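Local coordinates for hypothetical protein Atu0492 (Agrobacterium tumefaciens, PDB 2GMY) that is of unknown function but belongs to the carboxymuconolactone decarboxylase family and may act in antioxidant defence as an AhpD-like protein, at residues A[31-36]-A[62-67]; A[82-87]-A[113-118]; A[89-94]-A[105-110]. One frame throughout, in Å; residues are numbered along the deposited sequence.

Contact 1. Residues A[31-36]-A[62-67]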
loop_
_atom_site.group_PDB
_atom_site.type_symbol
_atom_site.label_atom_id
_atom_site.label_comp_id
_atom_site.label_asym_id
_atom_site.label_seq_id
_atom_site.Cartn_x
_atom_site.Cartn_y
_atom_site.Cartn_z
ATOM N N GLU A 31 33.228 -7.000 1.042
ATOM C CA GLU A 31 33.584 -6.993 -0.368
ATOM C C GLU A 31 32.955 -5.782 -1.064
ATOM O O GLU A 31 31.781 -5.470 -0.840
ATOM C CB GLU A 31 33.088 -8.278 -1.019
ATOM C CG GLU A 31 33.954 -8.774 -2.148
ATOM C CD GLU A 31 33.518 -10.130 -2.657
ATOM O OE1 GLU A 31 33.436 -11.093 -1.854
ATOM O OE2 GLU A 31 33.267 -10.229 -3.873
ATOM N N HIS A 32 33.731 -5.103 -1.904
ATOM C CA HIS A 32 33.247 -3.878 -2.532
ATOM C C HIS A 32 32.012 -4.104 -3.406
ATOM O O HIS A 32 31.129 -3.242 -3.473
ATOM C CB HIS A 32 34.369 -3.157 -3.289
ATOM C CG HIS A 32 35.448 -2.636 -2.391
ATOM N ND1 HIS A 32 35.195 -1.745 -1.369
ATOM C CD2 HIS A 32 36.778 -2.891 -2.348
ATOM C CE1 HIS A 32 36.323 -1.471 -0.737
ATOM N NE2 HIS A 32 37.299 -2.155 -1.310
ATOM N N ARG A 33 31.943 -5.268 -4.048
ATOM C CA ARG A 33 30.778 -5.642 -4.845
ATOM C C ARG A 33 29.491 -5.605 -4.015
ATOM O O ARG A 33 28.446 -5.139 -4.492
ATOM C CB ARG A 33 30.962 -7.031 -5.446
ATOM C CG ARG A 33 29.774 -7.437 -6.289
ATOM C CD ARG A 33 29.872 -8.837 -6.858
ATOM N NE ARG A 33 29.990 -9.877 -5.844
ATOM C CZ ARG A 33 31.123 -10.502 -5.549
ATOM N NH1 ARG A 33 32.242 -10.177 -6.190
ATOM N NH2 ARG A 33 31.143 -11.452 -4.618
ATOM N N PHE A 34 29.579 -6.075 -2.776
ATOM C CA PHE A 34 28.413 -6.098 -1.879
ATOM C C PHE A 34 28.050 -4.689 -1.408
ATOM O O PHE A 34 26.864 -4.352 -1.268
ATOM C CB PHE A 34 28.652 -7.029 -0.686
ATOM C CG PHE A 34 28.892 -8.474 -1.073
ATOM C CD1 PHE A 34 28.202 -9.063 -2.141
ATOM C CD2 PHE A 34 29.786 -9.255 -0.344
ATOM C CE1 PHE A 34 28.422 -10.409 -2.491
ATOM C CE2 PHE A 34 30.010 -10.591 -0.688
ATOM C CZ PHE A 34 29.322 -11.162 -1.766
ATOM N N ILE A 35 29.070 -3.865 -1.165
ATOM C CA ILE A 35 28.834 -2.472 -0.799
ATOM C C ILE A 35 28.129 -1.744 -1.954
ATOM O O ILE A 35 27.131 -1.044 -1.740
ATOM C CB ILE A 35 30.139 -1.762 -0.368
ATOM C CG1 ILE A 35 30.702 -2.436 0.887
ATOM C CG2 ILE A 35 29.866 -0.272 -0.109
ATOM C CD1 ILE A 35 32.059 -1.858 1.339
ATOM N N HIS A 36 28.625 -1.933 -3.177
ATOM C CA HIS A 36 27.977 -1.351 -4.359
ATOM C C HIS A 36 26.523 -1.789 -4.494
ATOM O O HIS A 36 25.634 -0.977 -4.752
ATOM C CB HIS A 36 28.712 -1.758 -5.632
ATOM C CG HIS A 36 30.088 -1.190 -5.735
ATOM N ND1 HIS A 36 30.375 0.113 -5.395
ATOM C CD2 HIS A 36 31.250 -1.738 -6.166
ATOM C CE1 HIS A 36 31.661 0.343 -5.605
ATOM N NE2 HIS A 36 32.213 -0.763 -6.070
ATOM N N ASP A 62 34.314 -0.290 -10.795
ATOM C CA ASP A 62 34.861 -1.527 -10.232
ATOM C C ASP A 62 34.623 -2.752 -11.113
ATOM O O ASP A 62 34.846 -3.885 -10.680
ATOM C CB ASP A 62 34.374 -1.745 -8.791
ATOM C CG ASP A 62 35.187 -0.955 -7.778
ATOM O OD1 ASP A 62 36.254 -0.404 -8.148
ATOM O OD2 ASP A 62 34.781 -0.886 -6.599
ATOM N N GLY A 63 34.174 -2.511 -12.347
ATOM C CA GLY A 63 34.097 -3.542 -13.378
ATOM C C GLY A 63 32.828 -4.382 -13.426
ATOM O O GLY A 63 32.773 -5.367 -14.164
ATOM N N LEU A 64 31.813 -4.004 -12.644
ATOM C CA LEU A 64 30.519 -4.693 -12.687
ATOM C C LEU A 64 29.849 -4.452 -14.038
ATOM O O LEU A 64 29.996 -3.374 -14.632
ATOM C CB LEU A 64 29.636 -4.257 -11.501
ATOM C CG LEU A 64 30.228 -4.806 -10.187
ATOM C CD1 LEU A 64 29.943 -3.964 -8.954
ATOM C CD2 LEU A 64 29.843 -6.284 -9.955
ATOM N N SER A 65 29.137 -5.459 -14.544
ATOM C CA SER A 65 28.574 -5.362 -15.897
ATOM C C SER A 65 27.408 -4.372 -15.992
ATOM O O SER A 65 26.744 -4.068 -14.995
ATOM C CB SER A 65 28.132 -6.738 -16.386
ATOM O OG SER A 65 26.940 -7.150 -15.735
ATOM N N GLU A 66 27.129 -3.892 -17.198
ATOM C CA GLU A 66 25.963 -3.011 -17.374
ATOM C C GLU A 66 24.660 -3.750 -17.042
ATOM O O GLU A 66 23.702 -3.134 -16.575
ATOM C CB GLU A 66 25.915 -2.370 -18.766
ATOM C CG GLU A 66 27.139 -1.493 -19.092
ATOM C CD GLU A 66 27.356 -0.362 -18.090
ATOM O OE1 GLU A 66 26.367 0.283 -17.678
ATOM O OE2 GLU A 66 28.520 -0.101 -17.721
ATOM N N GLN A 67 24.635 -5.062 -17.266
ATOM C CA GLN A 67 23.463 -5.865 -16.944
ATOM C C GLN A 67 23.264 -5.913 -15.428
ATOM O O GLN A 67 22.162 -5.702 -14.926
ATOM C CB GLN A 67 23.659 -7.269 -17.483
ATOM C CG GLN A 67 22.400 -7.956 -17.871
ATOM C CD GLN A 67 22.656 -9.228 -18.652
ATOM O OE1 GLN A 67 23.610 -9.971 -18.374
ATOM N NE2 GLN A 67 21.803 -9.493 -19.625
#
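Arg33 and Leu64 bring the two backbones closest, their CA atoms 7.9 Å apart, where the first turn of helix 32-45 faces the chain as it leaves helix 49-61 and heads for helix 66-70. Helix 49-61 ends in a Schellman motif, part of the all-helical AhpD-like fold: Gly63, with positive phi, closes it through Gly63 N to Arg60 O and Leu64 N to Ser59 O. Asp62, just ahead of the glycine, reaches back over the gap and accepts a hydrogen bond from His36, NE2 to OD2 at 2.6 Å. The bond is nearly straight, with an N-H...O angle of 173°, and the oxygen lies in the plane of the imidazole, at its edge. On the carboxylate the nitrogen arrives from the anti side, 29° out of plane; the ring and carboxylate planes are themselves strongly inclined. Leu64 packs beside the ring, away from the bond, and divides its two methyls: CD1 comes obliquely to the imidazole, 3.8 Å from His36 CD2, and CD2 meets the aliphatic part of Arg33. That arginine holds CG anti to its own N (chi1 -179°), which lays its methylenes crosswise to the leucine. Trp68 touches both Arg33 and His36 from helix 66-70. His32, itself exposed, adds a looser touch, its CB standing 4.0 Å from Asp62 OD2.

Contact 2. Residues A[82-87]-A[113-118]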
loop_
_atom_site.group_PDB
_atom_site.type_symbol
_atom_site.label_atom_id
_atom_site.label_comp_id
_atom_site.label_asym_id
_atom_site.label_seq_id
_atom_site.Cartn_x
_atom_site.Cartn_y
_atom_site.Cartn_z
ATOM N N THR A 82 23.973 -13.887 -8.505
ATOM C CA THR A 82 24.310 -15.143 -7.842
ATOM C C THR A 82 23.356 -15.411 -6.671
ATOM O O THR A 82 22.667 -14.500 -6.204
ATOM C CB THR A 82 25.744 -15.106 -7.284
ATOM O OG1 THR A 82 25.790 -14.230 -6.155
ATOM C CG2 THR A 82 26.744 -14.615 -8.351
ATOM N N GLU A 83 23.326 -16.643 -6.163
ATOM C CA GLU A 83 22.448 -16.932 -5.030
ATOM C C GLU A 83 22.825 -16.079 -3.812
ATOM O O GLU A 83 21.954 -15.593 -3.097
ATOM C CB GLU A 83 22.430 -18.425 -4.683
ATOM C CG GLU A 83 21.715 -19.266 -5.755
ATOM C CD GLU A 83 20.307 -18.749 -6.093
ATOM O OE1 GLU A 83 19.481 -18.593 -5.163
ATOM O OE2 GLU A 83 20.016 -18.505 -7.295
ATOM N N GLN A 84 24.120 -15.870 -3.615
ATOM C CA GLN A 84 24.586 -15.010 -2.533
ATOM C C GLN A 84 24.095 -13.572 -2.722
ATOM O O GLN A 84 23.599 -12.959 -1.777
ATOM C CB GLN A 84 26.104 -15.013 -2.462
ATOM C CG GLN A 84 26.645 -14.188 -1.313
ATOM C CD GLN A 84 28.146 -14.325 -1.164
ATOM O OE1 GLN A 84 28.875 -14.418 -2.154
ATOM N NE2 GLN A 84 28.622 -14.296 0.086
ATOM N N GLU A 85 24.246 -13.040 -3.936
ATOM C CA GLU A 85 23.732 -11.686 -4.239
ATOM C C GLU A 85 22.220 -11.604 -4.016
ATOM O O GLU A 85 21.716 -10.604 -3.468
ATOM C CB GLU A 85 24.067 -11.270 -5.672
ATOM C CG GLU A 85 25.544 -11.000 -5.852
ATOM C CD GLU A 85 25.947 -10.743 -7.296
ATOM O OE1 GLU A 85 25.354 -11.351 -8.215
ATOM O OE2 GLU A 85 26.873 -9.933 -7.505
ATOM N N ARG A 86 21.492 -12.637 -4.439
ATOM C CA ARG A 86 20.047 -12.667 -4.196
ATOM C C ARG A 86 19.689 -12.643 -2.721
ATOM O O ARG A 86 18.714 -12.001 -2.322
ATOM C CB ARG A 86 19.372 -13.867 -4.863
ATOM C CG ARG A 86 19.442 -13.803 -6.360
ATOM C CD ARG A 86 18.729 -14.996 -6.991
ATOM N NE ARG A 86 17.273 -14.888 -6.864
ATOM C CZ ARG A 86 16.505 -14.109 -7.628
ATOM N NH1 ARG A 86 17.038 -13.366 -8.598
ATOM N NH2 ARG A 86 15.195 -14.068 -7.413
ATOM N N ALA A 87 20.478 -13.347 -1.912
ATOM C CA ALA A 87 20.254 -13.379 -0.475
ATOM C C ALA A 87 20.441 -11.973 0.084
ATOM O O ALA A 87 19.639 -11.484 0.876
ATOM C CB ALA A 87 21.223 -14.340 0.166
ATOM N N ALA A 113 22.335 -17.947 5.439
ATOM C CA ALA A 113 22.908 -19.041 4.666
ATOM C C ALA A 113 24.278 -18.660 4.077
ATOM O O ALA A 113 25.190 -19.490 4.000
ATOM C CB ALA A 113 21.943 -19.473 3.585
ATOM N N HIS A 114 24.447 -17.380 3.747
ATOM C CA HIS A 114 25.588 -16.915 2.943
ATOM C C HIS A 114 26.568 -16.003 3.658
ATOM O O HIS A 114 27.618 -15.683 3.105
ATOM C CB HIS A 114 25.070 -16.181 1.712
ATOM C CG HIS A 114 24.340 -17.067 0.763
ATOM N ND1 HIS A 114 24.988 -17.813 -0.194
ATOM C CD2 HIS A 114 23.022 -17.352 0.643
ATOM C CE1 HIS A 114 24.097 -18.514 -0.873
ATOM N NE2 HIS A 114 22.898 -18.253 -0.386
ATOM N N PHE A 115 26.204 -15.539 4.854
ATOM C CA PHE A 115 27.019 -14.559 5.565
ATOM C C PHE A 115 27.131 -14.895 7.040
ATOM O O PHE A 115 26.175 -15.371 7.654
ATOM C CB PHE A 115 26.415 -13.147 5.412
ATOM C CG PHE A 115 26.450 -12.622 3.998
ATOM C CD1 PHE A 115 27.615 -12.070 3.476
ATOM C CD2 PHE A 115 25.321 -12.716 3.181
ATOM C CE1 PHE A 115 27.646 -11.587 2.173
ATOM C CE2 PHE A 115 25.346 -12.236 1.869
ATOM C CZ PHE A 115 26.502 -11.678 1.368
ATOM N N SER A 116 28.303 -14.622 7.610
ATOM C CA SER A 116 28.499 -14.729 9.057
ATOM C C SER A 116 27.749 -13.630 9.812
ATOM O O SER A 116 27.340 -12.620 9.220
ATOM C CB SER A 116 29.987 -14.616 9.392
ATOM O OG SER A 116 30.440 -13.277 9.211
ATOM N N ASP A 117 27.590 -13.799 11.126
ATOM C CA ASP A 117 26.946 -12.760 11.930
ATOM C C ASP A 117 27.718 -11.443 11.826
ATOM O O ASP A 117 27.113 -10.378 11.747
ATOM C CB ASP A 117 26.826 -13.165 13.405
ATOM C CG ASP A 117 25.627 -14.062 13.686
ATOM O OD1 ASP A 117 24.895 -14.428 12.741
ATOM O OD2 ASP A 117 25.410 -14.383 14.882
ATOM N N GLU A 118 29.054 -11.509 11.831
ATOM C CA GLU A 118 29.847 -10.284 11.735
ATOM C C GLU A 118 29.546 -9.561 10.419
ATOM O O GLU A 118 29.286 -8.360 10.411
ATOM C CB GLU A 118 31.348 -10.560 11.881
ATOM C CG GLU A 118 32.177 -9.275 11.836
ATOM C CD GLU A 118 33.680 -9.515 11.753
ATOM O OE1 GLU A 118 34.103 -10.644 11.410
ATOM O OE2 GLU A 118 34.438 -8.558 12.014
#
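The N-terminal turn of helix 83-96 packs here against the corner where helix 105-114 gives way to helix 117-139, with Gln84 touching both His114 and Phe115. The helix start is a capping box: Thr82 OG1 accepts from Glu85 N at 3.0 Å, and Glu85 OE1 returns the bond by accepting from Thr82 N. Glu85 points away from the corner, and its other oxygen, OE2, takes a hydrogen bond from Trp68 NE1.

Backbones come closest at Gln84 and His114, whose CA atoms are 5.9 Å apart. The imidazole lies flat over the first turn of the helix, one face turned to the backbone. Gln84 CA makes a CH-pi contact with it, 3.8 Å from the ring centroid and 17° off the normal, and Glu83 O sits over the same face, nearer the rim. One turn on, Ala87 CB comes up obliquely to 3.5 Å from His114 CD2. With CG anti to the backbone N (chi1 -177°) and an extended chain, Gln84 runs past the histidine to Phe115, its CG 3.7 Å from Phe115 CZ. The amide plane is inclined to the phenyl ring, and NE2 approaches the ring obliquely. The same NE2 gives His114 O a weak hydrogen bond, 3.5 Å long and bent to 133°. Phe115 also meets Phe34 of helix 32-45 edge-to-face, and Ile120 and Ile123 of helix 117-139 touch it too.

Across the corner, then, cohesion comes chiefly from van der Waals and CH-pi packing; the lone weak amide bond adds little strength, though it gives the side-chain nitrogen a polar partner beside an aromatic ring.

Contact 3. Residues A[89-94]-A[105-110]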
loop_
_atom_site.group_PDB
_atom_site.type_symbol
_atom_site.label_atom_id
_atom_site.label_comp_id
_atom_site.label_asym_id
_atom_site.label_seq_id
_atom_site.Cartn_x
_atom_site.Cartn_y
_atom_site.Cartn_z
ATOM N N LEU A 89 20.300 -9.065 -1.643
ATOM C CA LEU A 89 19.243 -8.195 -2.199
ATOM C C LEU A 89 17.925 -8.327 -1.425
ATOM O O LEU A 89 17.262 -7.328 -1.127
ATOM C CB LEU A 89 19.031 -8.501 -3.683
ATOM C CG LEU A 89 20.124 -7.941 -4.594
ATOM C CD1 LEU A 89 20.199 -8.701 -5.911
ATOM C CD2 LEU A 89 19.930 -6.434 -4.828
ATOM N N GLY A 90 17.553 -9.559 -1.078
ATOM C CA GLY A 90 16.335 -9.782 -0.275
ATOM C C GLY A 90 16.371 -9.022 1.043
ATOM O O GLY A 90 15.350 -8.461 1.497
ATOM N N TRP A 91 17.557 -8.978 1.653
ATOM C CA TRP A 91 17.729 -8.298 2.932
ATOM C C TRP A 91 17.772 -6.788 2.742
ATOM O O TRP A 91 17.168 -6.034 3.526
ATOM C CB TRP A 91 19.004 -8.782 3.603
ATOM C CG TRP A 91 19.189 -8.345 5.021
ATOM C CD1 TRP A 91 20.216 -7.579 5.514
ATOM C CD2 TRP A 91 18.360 -8.669 6.152
ATOM N NE1 TRP A 91 20.083 -7.412 6.869
ATOM C CE2 TRP A 91 18.954 -8.064 7.290
ATOM C CE3 TRP A 91 17.185 -9.407 6.316
ATOM C CZ2 TRP A 91 18.401 -8.172 8.575
ATOM C CZ3 TRP A 91 16.637 -9.522 7.606
ATOM C CH2 TRP A 91 17.255 -8.909 8.711
ATOM N N VAL A 92 18.485 -6.334 1.713
ATOM C CA VAL A 92 18.455 -4.903 1.399
ATOM C C VAL A 92 17.011 -4.417 1.230
ATOM O O VAL A 92 16.620 -3.392 1.799
ATOM C CB VAL A 92 19.302 -4.572 0.161
ATOM C CG1 VAL A 92 19.110 -3.115 -0.265
ATOM C CG2 VAL A 92 20.765 -4.854 0.450
ATOM N N ASP A 93 16.224 -5.157 0.455
ATOM C CA ASP A 93 14.823 -4.800 0.247
ATOM C C ASP A 93 14.032 -4.795 1.567
ATOM O O ASP A 93 13.349 -3.806 1.881
ATOM C CB ASP A 93 14.191 -5.775 -0.744
ATOM C CG ASP A 93 14.655 -5.537 -2.172
ATOM O OD1 ASP A 93 15.655 -4.819 -2.377
ATOM O OD2 ASP A 93 14.003 -6.077 -3.093
ATOM N N ALA A 94 14.137 -5.878 2.337
ATOM C CA ALA A 94 13.332 -6.024 3.563
ATOM C C ALA A 94 13.650 -4.937 4.585
ATOM O O ALA A 94 12.753 -4.377 5.237
ATOM C CB ALA A 94 13.536 -7.421 4.182
ATOM N N ASP A 105 11.557 -13.461 8.929
ATOM C CA ASP A 105 12.384 -14.640 9.149
ATOM C C ASP A 105 12.954 -15.235 7.865
ATOM O O ASP A 105 14.129 -15.589 7.835
ATOM C CB ASP A 105 11.566 -15.723 9.871
ATOM C CG ASP A 105 11.324 -15.410 11.350
ATOM O OD1 ASP A 105 12.044 -14.586 11.961
ATOM O OD2 ASP A 105 10.396 -16.030 11.921
ATOM N N ASP A 106 12.137 -15.356 6.812
ATOM C CA ASP A 106 12.617 -15.985 5.576
ATOM C C ASP A 106 13.792 -15.221 4.965
ATOM O O ASP A 106 14.815 -15.821 4.613
ATOM C CB ASP A 106 11.486 -16.154 4.559
ATOM C CG ASP A 106 10.499 -17.253 4.953
ATOM O OD1 ASP A 106 10.730 -17.970 5.962
ATOM O OD2 ASP A 106 9.478 -17.411 4.238
ATOM N N ALA A 107 13.648 -13.896 4.860
ATOM C CA ALA A 107 14.720 -13.033 4.360
ATOM C C ALA A 107 15.994 -13.120 5.217
ATOM O O ALA A 107 17.114 -13.152 4.687
ATOM C CB ALA A 107 14.236 -11.587 4.265
ATOM N N PHE A 108 15.825 -13.178 6.535
ATOM C CA PHE A 108 16.980 -13.276 7.414
ATOM C C PHE A 108 17.657 -14.649 7.287
ATOM O O PHE A 108 18.891 -14.738 7.261
ATOM C CB PHE A 108 16.584 -13.007 8.867
ATOM C CG PHE A 108 17.748 -13.029 9.805
ATOM C CD1 PHE A 108 18.734 -12.051 9.730
ATOM C CD2 PHE A 108 17.892 -14.066 10.729
ATOM C CE1 PHE A 108 19.838 -12.075 10.585
ATOM C CE2 PHE A 108 18.985 -14.096 11.597
ATOM C CZ PHE A 108 19.970 -13.108 11.515
ATOM N N GLU A 109 16.850 -15.711 7.200
ATOM C CA GLU A 109 17.373 -17.079 7.078
ATOM C C GLU A 109 18.223 -17.244 5.810
ATOM O O GLU A 109 19.300 -17.855 5.825
ATOM C CB GLU A 109 16.216 -18.089 7.067
ATOM C CG GLU A 109 16.667 -19.536 6.991
ATOM C CD GLU A 109 15.519 -20.528 6.869
ATOM O OE1 GLU A 109 14.399 -20.139 6.450
ATOM O OE2 GLU A 109 15.752 -21.715 7.171
ATOM N N THR A 110 17.713 -16.713 4.706
ATOM C CA THR A 110 18.412 -16.785 3.428
ATOM C C THR A 110 19.730 -16.008 3.504
ATOM O O THR A 110 20.766 -16.456 3.007
ATOM C CB THR A 110 17.487 -16.263 2.321
ATOM O OG1 THR A 110 16.305 -17.084 2.290
ATOM C CG2 THR A 110 18.162 -16.282 0.967
#
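Ala107 is the small bump between helices 89-94 and 105-110: its CB points at the other helix and enters a shallow hollow formed by Gly90, Trp91 and Ala94. The methyl lies 4.2 Å from Ala94 CB and 4.3 Å from Gly90 O, while Trp91 CE3 closes a third side. The segment axes come within 8.8 Å, running roughly antiparallel at 142°, and the CA atoms of Trp91 and Ala107 are 5.8 Å apart.

Beside these small residues stand two aromatic rings. Trp91 and Phe108 both hold CG anti to the backbone N, and the two side chains lie next to each other, pointing the same way. The six-membered ring of the indole fits against the shoulder of Phe108: CZ3 meets Phe108 CB at 3.7 Å, and CH2 meets CD1 at 3.6 Å. Their planes are inclined at 52°, with the centroids 5.5 Å apart.

The pair lies on the side of the two helices facing helix 117-139, where Ile123 and Ile127 touch the indole and Thr124 OG1 accepts from Trp91 NE1. Gly139 of a third subunit also packs on Trp91, and Arg4 of that subunit on Phe108, while on another side of helix 83-96 Leu89 and Val92 meet Arg41 of helix 32-45.

The three contacts follow the chain through an all-helical fold. Contact 1 closes first, before helix 83-96 begins; contacts 2 and 3 then share that helix and helix 105-114, with contact 3 lying within the span of chain that contact 2 brackets. Their centres are 9 Å apart, and Ala87 CB meets Thr110 O, so the two form successive levels of one helix pair, both bordering the third subunit. Contact 1 lies about 15 Å from contact 2 and 20 Å from contact 3, centre to centre, and has the second subunit beside it. Segment 31-36 reaches contact 2 through Phe34, packed on Gln84 and Phe115, and through a long, weak ion pair of Arg33 with Glu85, linking regions that border different subunits of the hexamer.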